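PDB 5OHU: soluble lytic murein transglycosylase, which turns over peptidoglycan, probably cleaving its glycan strands as a lyase, both from chain ends and within the strand. Local coordinates for residues 313-318 with 341-346; 568-573 with 630-635; 597-602 with 610-615. All blocks are in the same frame, centred on the assembly; numbering follows the deposited sequence.

Contact 1 (313-318 with 341-346); sequences RTRLLL and SRWRYW
The indole of Trp346 is held on both faces. Leu318 CD1 covers one, 3.9 Å from the centroid of the six-membered ring and 20° off its normal, a CH-pi contact. CE2 of the neighbouring Tyr345 lies over the opposite face. The second indole, Trp343, carries Arg342 CD over one face, and Arg315 CG stands at its edge. This is helix-helix packing in the almost entirely helical Slt70-like fold, between helices 307-319 and 341-354. The axes of the two segments run at 35° and come no closer than 12.6 Å; the two indoles and the arginines span much of that distance. Thr314 meets Trp343 obliquely from the opposite direction, with Thr314 CG2 3.6 Å from Trp343 CZ3. The Thr314 methyl CG2 is anti to the backbone N, which leaves OG1 beside that N, bonded to Thr310 O. Glu311 takes Trp343 NE1 and Arg342 NH1, while Glu600 takes Trp346 NE1 and Arg315 NH2 and probably eases the like charges of Arg315 and Arg342. Arg342 NE bonds to Tyr375 OH. The two guanidinium planes stand 70° apart, and Arg315 NH2 sits over one face of the Arg342 group, 3.4 Å from Arg342 NE, a contact between two donors.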
loop_
_atom_site.group_PDB
_atom_site.type_symbol
_atom_site.label_atom_id
_atom_site.label_comp_id
_atom_site.label_asym_id
_atom_site.label_seq_id
_atom_site.Cartn_x
_atom_site.Cartn_y
_atom_site.Cartn_z
ATOM N N ARG A 313 16.761 -13.163 5.964
ATOM C CA ARG A 313 17.765 -14.065 6.512
ATOM C C ARG A 313 17.105 -15.229 7.242
ATOM O O ARG A 313 17.481 -16.394 7.062
ATOM C CB ARG A 313 18.694 -13.291 7.452
ATOM C CG ARG A 313 20.042 -13.950 7.645
ATOM C CD ARG A 313 20.817 -13.432 8.860
ATOM N NE ARG A 313 21.105 -12.010 8.776
ATOM C CZ ARG A 313 21.847 -11.348 9.660
ATOM N NH1 ARG A 313 22.054 -10.050 9.495
ATOM N NH2 ARG A 313 22.391 -11.981 10.691
ATOM N N THR A 314 16.079 -14.936 8.060
ATOM C CA THR A 314 15.383 -16.008 8.779
ATOM C C THR A 314 14.549 -16.864 7.832
ATOM O O THR A 314 14.538 -18.096 7.948
ATOM C CB THR A 314 14.485 -15.452 9.893
ATOM O OG1 THR A 314 15.177 -14.431 10.636
ATOM C CG2 THR A 314 14.097 -16.581 10.865
ATOM N N ARG A 315 13.851 -16.229 6.883
ATOM C CA ARG A 315 13.064 -16.977 5.907
ATOM C C ARG A 315 13.944 -17.936 5.116
ATOM O O ARG A 315 13.577 -19.097 4.892
ATOM C CB ARG A 315 12.341 -16.009 4.965
ATOM C CG ARG A 315 11.113 -15.363 5.595
ATOM C CD ARG A 315 10.511 -14.227 4.762
ATOM N NE ARG A 315 9.308 -13.765 5.441
ATOM C CZ ARG A 315 8.892 -12.508 5.510
ATOM N NH1 ARG A 315 9.571 -11.538 4.910
ATOM N NH2 ARG A 315 7.786 -12.224 6.183
ATOM N N LEU A 316 15.121 -17.470 4.706
ATOM C CA LEU A 316 16.011 -18.298 3.914
ATOM C C LEU A 316 16.487 -19.500 4.722
ATOM O O LEU A 316 16.529 -20.622 4.209
ATOM C CB LEU A 316 17.189 -17.455 3.419
ATOM C CG LEU A 316 18.285 -18.135 2.590
ATOM C CD1 LEU A 316 17.700 -18.887 1.405
ATOM C CD2 LEU A 316 19.282 -17.112 2.089
ATOM N N LEU A 317 16.820 -19.294 6.000
ATOM C CA LEU A 317 17.197 -20.427 6.839
ATOM C C LEU A 317 16.060 -21.436 6.924
ATOM O O LEU A 317 16.291 -22.647 6.901
ATOM C CB LEU A 317 17.603 -19.943 8.235
ATOM C CG LEU A 317 18.926 -19.167 8.270
ATOM C CD1 LEU A 317 19.075 -18.386 9.567
ATOM C CD2 LEU A 317 20.103 -20.149 8.069
ATOM N N LEU A 318 14.824 -20.949 7.020
ATOM C CA LEU A 318 13.677 -21.849 7.065
ATOM C C LEU A 318 13.520 -22.592 5.744
ATOM O O LEU A 318 13.256 -23.796 5.730
ATOM C CB LEU A 318 12.400 -21.066 7.390
ATOM C CG LEU A 318 12.278 -20.410 8.776
ATOM C CD1 LEU A 318 11.063 -19.510 8.756
ATOM C CD2 LEU A 318 12.155 -21.416 9.911
ATOM N N SER A 341 3.240 -11.587 15.846
ATOM C CA SER A 341 2.774 -12.965 15.858
ATOM C C SER A 341 3.583 -13.832 14.904
ATOM O O SER A 341 3.778 -15.018 15.168
ATOM C CB SER A 341 1.296 -13.012 15.491
ATOM O OG SER A 341 1.073 -12.269 14.304
ATOM N N ARG A 342 4.072 -13.253 13.802
ATOM C CA ARG A 342 4.905 -13.981 12.852
ATOM C C ARG A 342 6.137 -14.587 13.524
ATOM O O ARG A 342 6.377 -15.802 13.446
ATOM C CB ARG A 342 5.322 -13.051 11.707
ATOM C CG ARG A 342 6.341 -13.696 10.782
ATOM C CD ARG A 342 6.798 -12.750 9.711
ATOM N NE ARG A 342 5.685 -12.356 8.853
ATOM C CZ ARG A 342 5.420 -11.091 8.548
ATOM N NH1 ARG A 342 6.188 -10.127 9.048
ATOM N NH2 ARG A 342 4.399 -10.804 7.760
ATOM N N TRP A 343 6.942 -13.765 14.179
ATOM C CA TRP A 343 8.188 -14.325 14.687
ATOM C C TRP A 343 8.015 -15.015 16.025
ATOM O O TRP A 343 8.846 -15.866 16.370
ATOM C CB TRP A 343 9.281 -13.250 14.736
ATOM C CG TRP A 343 9.527 -12.790 13.350
ATOM C CD1 TRP A 343 9.275 -11.541 12.813
ATOM C CD2 TRP A 343 9.958 -13.611 12.267
ATOM N NE1 TRP A 343 9.557 -11.549 11.471
ATOM C CE2 TRP A 343 9.983 -12.803 11.113
ATOM C CE3 TRP A 343 10.351 -14.951 12.166
ATOM C CZ2 TRP A 343 10.383 -13.293 9.874
ATOM C CZ3 TRP A 343 10.734 -15.435 10.939
ATOM C CH2 TRP A 343 10.748 -14.609 9.806
ATOM N N ARG A 344 6.943 -14.719 16.762
ATOM C CA ARG A 344 6.597 -15.590 17.884
ATOM C C ARG A 344 6.236 -16.974 17.371
ATOM O O ARG A 344 6.658 -17.993 17.939
ATOM C CB ARG A 344 5.447 -14.995 18.704
ATOM C CG ARG A 344 5.858 -13.822 19.598
ATOM C CD ARG A 344 4.729 -13.378 20.514
ATOM N NE ARG A 344 3.853 -12.464 19.788
ATOM C CZ ARG A 344 2.536 -12.362 19.953
ATOM N NH1 ARG A 344 1.916 -13.123 20.846
ATOM N NH2 ARG A 344 1.856 -11.483 19.222
ATOM N N TYR A 345 5.485 -17.036 16.269
ATOM C CA TYR A 345 5.181 -18.342 15.703
ATOM C C TYR A 345 6.449 -19.048 15.251
ATOM O O TYR A 345 6.656 -20.224 15.567
ATOM C CB TYR A 345 4.193 -18.240 14.532
ATOM C CG TYR A 345 4.035 -19.593 13.870
ATOM C CD1 TYR A 345 3.258 -20.596 14.480
ATOM C CD2 TYR A 345 4.693 -19.888 12.671
ATOM C CE1 TYR A 345 3.131 -21.852 13.918
ATOM C CE2 TYR A 345 4.569 -21.139 12.085
ATOM C CZ TYR A 345 3.783 -22.115 12.716
ATOM O OH TYR A 345 3.657 -23.361 12.139
ATOM N N TRP A 346 7.301 -18.364 14.480
ATOM C CA TRP A 346 8.442 -19.075 13.916
ATOM C C TRP A 346 9.488 -19.417 14.971
ATOM O O TRP A 346 10.185 -20.426 14.824
ATOM C CB TRP A 346 9.029 -18.289 12.743
ATOM C CG TRP A 346 8.182 -18.514 11.496
ATOM C CD1 TRP A 346 7.390 -17.603 10.861
ATOM C CD2 TRP A 346 7.996 -19.760 10.798
ATOM N NE1 TRP A 346 6.746 -18.189 9.789
ATOM C CE2 TRP A 346 7.092 -19.515 9.736
ATOM C CE3 TRP A 346 8.500 -21.054 10.969
ATOM C CZ2 TRP A 346 6.689 -20.524 8.844
ATOM C CZ3 TRP A 346 8.106 -22.064 10.075
ATOM C CH2 TRP A 346 7.216 -21.790 9.029
#

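Contact 2 (568-573 with 630-635); sequences NRVLAS and PIVDWH
The N-terminal turn of helix 569-578, in the lysozyme-like SLT domain, packs here through Asn568, Arg569 and Val570 on the C-terminal loop 630-635. Asn568 is the N-cap. Asn568 OD1 accepts from Leu571 N at 3.1 Å, with the donor above the carbonyl plane, and weakly from Val570 N. Arg569 carries most of the polar contact. Its chain is bent at chi3, -34°, short of a staggered position, and the guanidinium turns one edge to the loop. Arg569 NH2 gives a bent hydrogen bond of 3.3 Å to Ile631 O (141° at the hydrogen), from 54° above that carbonyl's plane and not on a lone pair. A water accepts from Arg569 NH1 at 2.8 Å. It can also donate to Ile631 O, though other acceptors compete. Asp633 OD2 lies well out of the guanidinium plane, 3.7 Å from Arg569 NE, so that salt bridge is long and purely electrostatic. The stronger partner of NE is Glu636. Beside the arginine, Val570 CG2 meets Val632 CG1 obliquely at 3.7 Å. His635 NE2 bonds to Gly567 O, just before the cap. One arginine thus serves two acidic groups and a carbonyl, which probably keeps its charge balanced and ties the tail to the helix start.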
loop_
_atom_site.group_PDB
_atom_site.type_symbol
_atom_site.label_atom_id
_atom_site.label_comp_id
_atom_site.label_asym_id
_atom_site.label_seq_id
_atom_site.Cartn_x
_atom_site.Cartn_y
_atom_site.Cartn_z
ATOM N N ASN A 568 -5.330 -27.560 -4.327
ATOM C CA ASN A 568 -4.649 -27.033 -3.151
ATOM C C ASN A 568 -4.959 -25.537 -3.059
ATOM O O ASN A 568 -4.554 -24.767 -3.932
ATOM C CB ASN A 568 -3.144 -27.298 -3.253
ATOM C CG ASN A 568 -2.356 -26.756 -2.059
ATOM O OD1 ASN A 568 -2.594 -25.644 -1.585
ATOM N ND2 ASN A 568 -1.362 -27.520 -1.614
ATOM N N ARG A 569 -5.647 -25.134 -1.988
ATOM C CA ARG A 569 -6.126 -23.759 -1.839
ATOM C C ARG A 569 -4.983 -22.788 -1.578
ATOM O O ARG A 569 -5.078 -21.609 -1.944
ATOM C CB ARG A 569 -7.148 -23.672 -0.693
ATOM C CG ARG A 569 -8.562 -24.231 -0.954
ATOM C CD ARG A 569 -9.317 -24.291 0.391
ATOM N NE ARG A 569 -8.392 -24.610 1.490
ATOM C CZ ARG A 569 -8.319 -23.944 2.632
ATOM N NH1 ARG A 569 -9.079 -22.866 2.814
ATOM N NH2 ARG A 569 -7.431 -24.324 3.548
ATOM N N VAL A 570 -3.920 -23.244 -0.916
ATOM C CA VAL A 570 -2.759 -22.386 -0.688
ATOM C C VAL A 570 -2.149 -21.946 -2.015
ATOM O O VAL A 570 -1.915 -20.755 -2.254
ATOM C CB VAL A 570 -1.713 -23.104 0.177
ATOM C CG1 VAL A 570 -0.546 -22.164 0.459
ATOM C CG2 VAL A 570 -2.336 -23.601 1.482
ATOM N N LEU A 571 -1.856 -22.909 -2.885
ATOM C CA LEU A 571 -1.269 -22.575 -4.174
ATOM C C LEU A 571 -2.259 -21.817 -5.052
ATOM O O LEU A 571 -1.902 -20.824 -5.697
ATOM C CB LEU A 571 -0.809 -23.852 -4.865
ATOM C CG LEU A 571 0.198 -24.661 -4.050
ATOM C CD1 LEU A 571 0.448 -26.021 -4.722
ATOM C CD2 LEU A 571 1.498 -23.873 -3.921
ATOM N N ALA A 572 -3.512 -22.282 -5.095
ATOM C CA ALA A 572 -4.498 -21.634 -5.954
ATOM C C ALA A 572 -4.754 -20.191 -5.517
ATOM O O ALA A 572 -4.926 -19.305 -6.359
ATOM C CB ALA A 572 -5.798 -22.435 -5.963
ATOM N N SER A 573 -4.773 -19.935 -4.205
ATOM C CA SER A 573 -4.953 -18.567 -3.730
ATOM C C SER A 573 -3.794 -17.698 -4.180
ATOM O O SER A 573 -3.995 -16.565 -4.649
ATOM C CB SER A 573 -5.084 -18.523 -2.201
ATOM O OG SER A 573 -6.250 -19.214 -1.783
ATOM N N PRO A 630 -10.521 -25.959 8.564
ATOM C CA PRO A 630 -9.228 -25.789 9.225
ATOM C C PRO A 630 -8.357 -24.827 8.420
ATOM O O PRO A 630 -8.573 -24.619 7.222
ATOM C CB PRO A 630 -8.632 -27.203 9.216
ATOM C CG PRO A 630 -9.387 -27.960 8.161
ATOM C CD PRO A 630 -10.714 -27.298 7.992
ATOM N N ILE A 631 -7.325 -24.276 9.069
ATOM C CA ILE A 631 -6.491 -23.280 8.389
ATOM C C ILE A 631 -5.878 -23.859 7.108
ATOM O O ILE A 631 -5.737 -23.151 6.103
ATOM C CB ILE A 631 -5.420 -22.722 9.343
ATOM C CG1 ILE A 631 -4.663 -21.550 8.675
ATOM C CG2 ILE A 631 -4.441 -23.811 9.805
ATOM C CD1 ILE A 631 -5.499 -20.278 8.548
ATOM N N VAL A 632 -5.491 -25.144 7.122
ATOM C CA VAL A 632 -5.194 -25.888 5.902
ATOM C C VAL A 632 -5.753 -27.295 6.039
ATOM O O VAL A 632 -5.862 -27.852 7.135
ATOM C CB VAL A 632 -3.689 -25.986 5.569
ATOM C CG1 VAL A 632 -3.170 -24.674 4.973
ATOM C CG2 VAL A 632 -2.916 -26.412 6.802
ATOM N N ASP A 633 -6.077 -27.877 4.902
ATOM C CA ASP A 633 -6.589 -29.233 4.850
ATOM C C ASP A 633 -5.447 -30.244 4.853
ATOM O O ASP A 633 -4.300 -29.918 4.538
ATOM C CB ASP A 633 -7.474 -29.398 3.614
ATOM C CG ASP A 633 -8.817 -28.714 3.789
ATOM O OD1 ASP A 633 -9.440 -28.894 4.864
ATOM O OD2 ASP A 633 -9.237 -27.991 2.873
ATOM N N TRP A 634 -5.781 -31.483 5.237
ATOM C CA TRP A 634 -4.791 -32.564 5.259
ATOM C C TRP A 634 -4.004 -32.616 3.968
ATOM O O TRP A 634 -2.775 -32.729 3.988
ATOM C CB TRP A 634 -5.461 -33.923 5.469
ATOM C CG TRP A 634 -6.203 -34.052 6.720
ATOM C CD1 TRP A 634 -7.541 -34.308 6.860
ATOM C CD2 TRP A 634 -5.666 -33.965 8.041
ATOM N NE1 TRP A 634 -7.878 -34.353 8.182
ATOM C CE2 TRP A 634 -6.746 -34.157 8.936
ATOM C CE3 TRP A 634 -4.378 -33.730 8.555
ATOM C CZ2 TRP A 634 -6.585 -34.123 10.328
ATOM C CZ3 TRP A 634 -4.205 -33.695 9.944
ATOM C CH2 TRP A 634 -5.313 -33.893 10.817
ATOM N N HIS A 635 -4.687 -32.529 2.830
ATOM C CA HIS A 635 -3.957 -32.703 1.584
ATOM C C HIS A 635 -3.123 -31.494 1.203
ATOM O O HIS A 635 -2.385 -31.569 0.221
ATOM C CB HIS A 635 -4.902 -33.039 0.435
ATOM C CG HIS A 635 -5.743 -31.891 -0.023
ATOM N ND1 HIS A 635 -6.923 -31.533 0.602
ATOM C CD2 HIS A 635 -5.604 -31.049 -1.077
ATOM C CE1 HIS A 635 -7.468 -30.512 -0.041
ATOM N NE2 HIS A 635 -6.688 -30.200 -1.064
HETATM O O HOH W 1 -8.493 -21.895 5.336
#

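Contact 3 (597-602 with 610-615); sequences VWIETI and YVQNVL
Ile599 provides the apolar core of this contact, and each of its branches has its own neighbour. Ile599 CG1 rests 4.0 Å from Val611 CG1. Ile599 CD1 reaches on to Leu615 and meets Leu615 CD1 tip to tip at 4.0 Å. Ile599 CG2, anti to the backbone N, lies against the Gln612 side chain, 3.5 Å from Gln612 NE2 and 3.7 Å from Gln612 CG. The isoleucine therefore spans one turn of the partner helix, from Val611 to Leu615. Ile602 adds a looser touch, with Ile602 CD1 4.3 Å from Val611 CG2. Phe374 packs on Ile599 and Gln612, while Val570 packs on Ile599 from helix 569-578.

The polar part lies beside this core. Gln612 is extended beyond CG (chi2 -179°), which carries NE2 along the Ile599 methyl toward Glu600. The carboxylate and amide planes are 61° apart, and the two groups are joined through a water instead of directly. The water donates to Glu600 OE1 at 3.0 Å and accepts a weak bond from Gln612 NE2. Tyr375 OH is the stronger partner of both groups.

Backbone and side-chain bonds close helix 595-600. Thr601 is the first residue to leave helical angles. Thr601 N and Thr601 OG1 both bond to Val597 O, at 3.0 Å and 2.9 Å, from opposite faces of that carbonyl. Glu600 O accepts from Arg608 NE, a residue of the next helix. Two consecutive helices, 595-600 and 605-624, joined by a short connection and sealed by aliphatic side chains, are in keeping with the mainly helical, lysozyme-like fold of the SLT family.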
loop_
_atom_site.group_PDB
_atom_site.type_symbol
_atom_site.label_atom_id
_atom_site.label_comp_id
_atom_site.label_asym_id
_atom_site.label_seq_id
_atom_site.Cartn_x
_atom_site.Cartn_y
_atom_site.Cartn_z
ATOM N N VAL A 597 6.158 -23.073 5.796
ATOM C CA VAL A 597 7.420 -22.582 5.254
ATOM C C VAL A 597 7.209 -21.979 3.864
ATOM O O VAL A 597 7.731 -20.902 3.546
ATOM C CB VAL A 597 8.473 -23.708 5.221
ATOM C CG1 VAL A 597 9.744 -23.229 4.461
ATOM C CG2 VAL A 597 8.842 -24.161 6.623
ATOM N N TRP A 598 6.463 -22.677 3.007
ATOM C CA TRP A 598 6.250 -22.172 1.650
ATOM C C TRP A 598 5.586 -20.806 1.672
ATOM O O TRP A 598 6.018 -19.889 0.965
ATOM C CB TRP A 598 5.408 -23.141 0.821
ATOM C CG TRP A 598 5.353 -22.689 -0.626
ATOM C CD1 TRP A 598 6.304 -22.913 -1.591
ATOM C CD2 TRP A 598 4.320 -21.910 -1.259
ATOM N NE1 TRP A 598 5.916 -22.331 -2.784
ATOM C CE2 TRP A 598 4.699 -21.723 -2.605
ATOM C CE3 TRP A 598 3.099 -21.384 -0.826
ATOM C CZ2 TRP A 598 3.912 -21.021 -3.510
ATOM C CZ3 TRP A 598 2.316 -20.682 -1.730
ATOM C CH2 TRP A 598 2.732 -20.503 -3.055
ATOM N N ILE A 599 4.541 -20.646 2.489
ATOM C CA ILE A 599 3.858 -19.358 2.575
ATOM C C ILE A 599 4.812 -18.294 3.079
ATOM O O ILE A 599 4.885 -17.188 2.529
ATOM C CB ILE A 599 2.615 -19.453 3.479
ATOM C CG1 ILE A 599 1.487 -20.198 2.763
ATOM C CG2 ILE A 599 2.110 -18.055 3.792
ATOM C CD1 ILE A 599 0.575 -20.938 3.728
ATOM N N GLU A 600 5.554 -18.616 4.140
ATOM C CA GLU A 600 6.440 -17.639 4.754
ATOM C C GLU A 600 7.517 -17.168 3.786
ATOM O O GLU A 600 7.996 -16.031 3.897
ATOM C CB GLU A 600 7.106 -18.228 5.996
ATOM C CG GLU A 600 7.717 -17.162 6.872
ATOM C CD GLU A 600 6.699 -16.108 7.254
ATOM O OE1 GLU A 600 5.629 -16.508 7.813
ATOM O OE2 GLU A 600 6.941 -14.908 6.941
ATOM N N THR A 601 7.917 -18.020 2.835
ATOM C CA THR A 601 9.022 -17.700 1.942
ATOM C C THR A 601 8.544 -17.300 0.559
ATOM O O THR A 601 9.337 -17.295 -0.385
ATOM C CB THR A 601 10.016 -18.864 1.842
ATOM O OG1 THR A 601 9.363 -20.023 1.306
ATOM C CG2 THR A 601 10.605 -19.213 3.229
ATOM N N ILE A 602 7.269 -16.952 0.420
ATOM C CA ILE A 602 6.798 -16.343 -0.833
ATOM C C ILE A 602 7.568 -15.040 -1.076
ATOM O O ILE A 602 7.656 -14.189 -0.173
ATOM C CB ILE A 602 5.280 -16.082 -0.756
ATOM C CG1 ILE A 602 4.495 -17.383 -0.953
ATOM C CG2 ILE A 602 4.826 -15.053 -1.808
ATOM C CD1 ILE A 602 3.039 -17.204 -0.597
ATOM N N TYR A 610 -1.766 -11.721 1.057
ATOM C CA TYR A 610 -2.971 -12.183 0.379
ATOM C C TYR A 610 -3.336 -13.606 0.804
ATOM O O TYR A 610 -4.457 -13.870 1.255
ATOM C CB TYR A 610 -2.750 -12.103 -1.135
ATOM C CG TYR A 610 -3.953 -12.454 -1.961
ATOM C CD1 TYR A 610 -4.278 -13.783 -2.224
ATOM C CD2 TYR A 610 -4.776 -11.453 -2.484
ATOM C CE1 TYR A 610 -5.387 -14.097 -2.984
ATOM C CE2 TYR A 610 -5.881 -11.764 -3.243
ATOM C CZ TYR A 610 -6.185 -13.083 -3.493
ATOM O OH TYR A 610 -7.286 -13.393 -4.266
ATOM N N VAL A 611 -2.398 -14.541 0.651
ATOM C CA VAL A 611 -2.662 -15.942 0.984
ATOM C C VAL A 611 -3.023 -16.092 2.460
ATOM O O VAL A 611 -3.989 -16.777 2.815
ATOM C CB VAL A 611 -1.437 -16.806 0.620
ATOM C CG1 VAL A 611 -1.590 -18.205 1.184
ATOM C CG2 VAL A 611 -1.236 -16.844 -0.923
ATOM N N GLN A 612 -2.234 -15.484 3.347
ATOM C CA GLN A 612 -2.549 -15.610 4.762
ATOM C C GLN A 612 -3.920 -15.033 5.074
ATOM O O GLN A 612 -4.658 -15.616 5.880
ATOM C CB GLN A 612 -1.460 -14.967 5.612
ATOM C CG GLN A 612 -0.109 -15.630 5.434
ATOM C CD GLN A 612 0.974 -15.009 6.307
ATOM O OE1 GLN A 612 0.783 -13.936 6.882
ATOM N NE2 GLN A 612 2.120 -15.692 6.418
ATOM N N ASN A 613 -4.306 -13.935 4.408
ATOM C CA ASN A 613 -5.639 -13.375 4.629
ATOM C C ASN A 613 -6.726 -14.357 4.191
ATOM O O ASN A 613 -7.676 -14.627 4.932
ATOM C CB ASN A 613 -5.834 -12.067 3.848
ATOM C CG ASN A 613 -5.080 -10.877 4.435
ATOM O OD1 ASN A 613 -5.049 -9.798 3.821
ATOM N ND2 ASN A 613 -4.377 -11.093 5.534
ATOM N N VAL A 614 -6.634 -14.836 2.944
ATOM C CA VAL A 614 -7.661 -15.705 2.378
ATOM C C VAL A 614 -7.826 -16.963 3.222
ATOM O O VAL A 614 -8.948 -17.366 3.540
ATOM C CB VAL A 614 -7.331 -16.050 0.916
ATOM C CG1 VAL A 614 -8.243 -17.168 0.405
ATOM C CG2 VAL A 614 -7.459 -14.783 0.024
ATOM N N LEU A 615 -6.716 -17.603 3.602
ATOM C CA LEU A 615 -6.836 -18.805 4.420
ATOM C C LEU A 615 -7.480 -18.483 5.759
ATOM O O LEU A 615 -8.323 -19.243 6.243
ATOM C CB LEU A 615 -5.471 -19.462 4.627
ATOM C CG LEU A 615 -4.854 -20.056 3.357
ATOM C CD1 LEU A 615 -3.380 -20.485 3.591
ATOM C CD2 LEU A 615 -5.696 -21.239 2.857
HETATM O O HOH W 2 3.719 -18.466 6.670
#

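In the fold
From the N terminus, contact 1 comes first. It closes a short loop of 22 residues that includes helix 323-330, and it is complete before the other two begin. Contact 2 opens at 568-573 and closes only at 630-635, near the C terminus. Contact 3 is nested inside that loop and joins neighbouring helices within it. No contacts cross. Contacts 2 and 3 touch, with centres about 10 Å apart, because helix 569-578 packs on both segments of contact 3. Contacts 1 and 3 also touch, mainly at Glu600, with Val597 and Thr601 packing there too. Contacts 1 and 2 do not touch. Contact 3 thus bridges helices 307-319 and 341-354 to the SLT region and its tail.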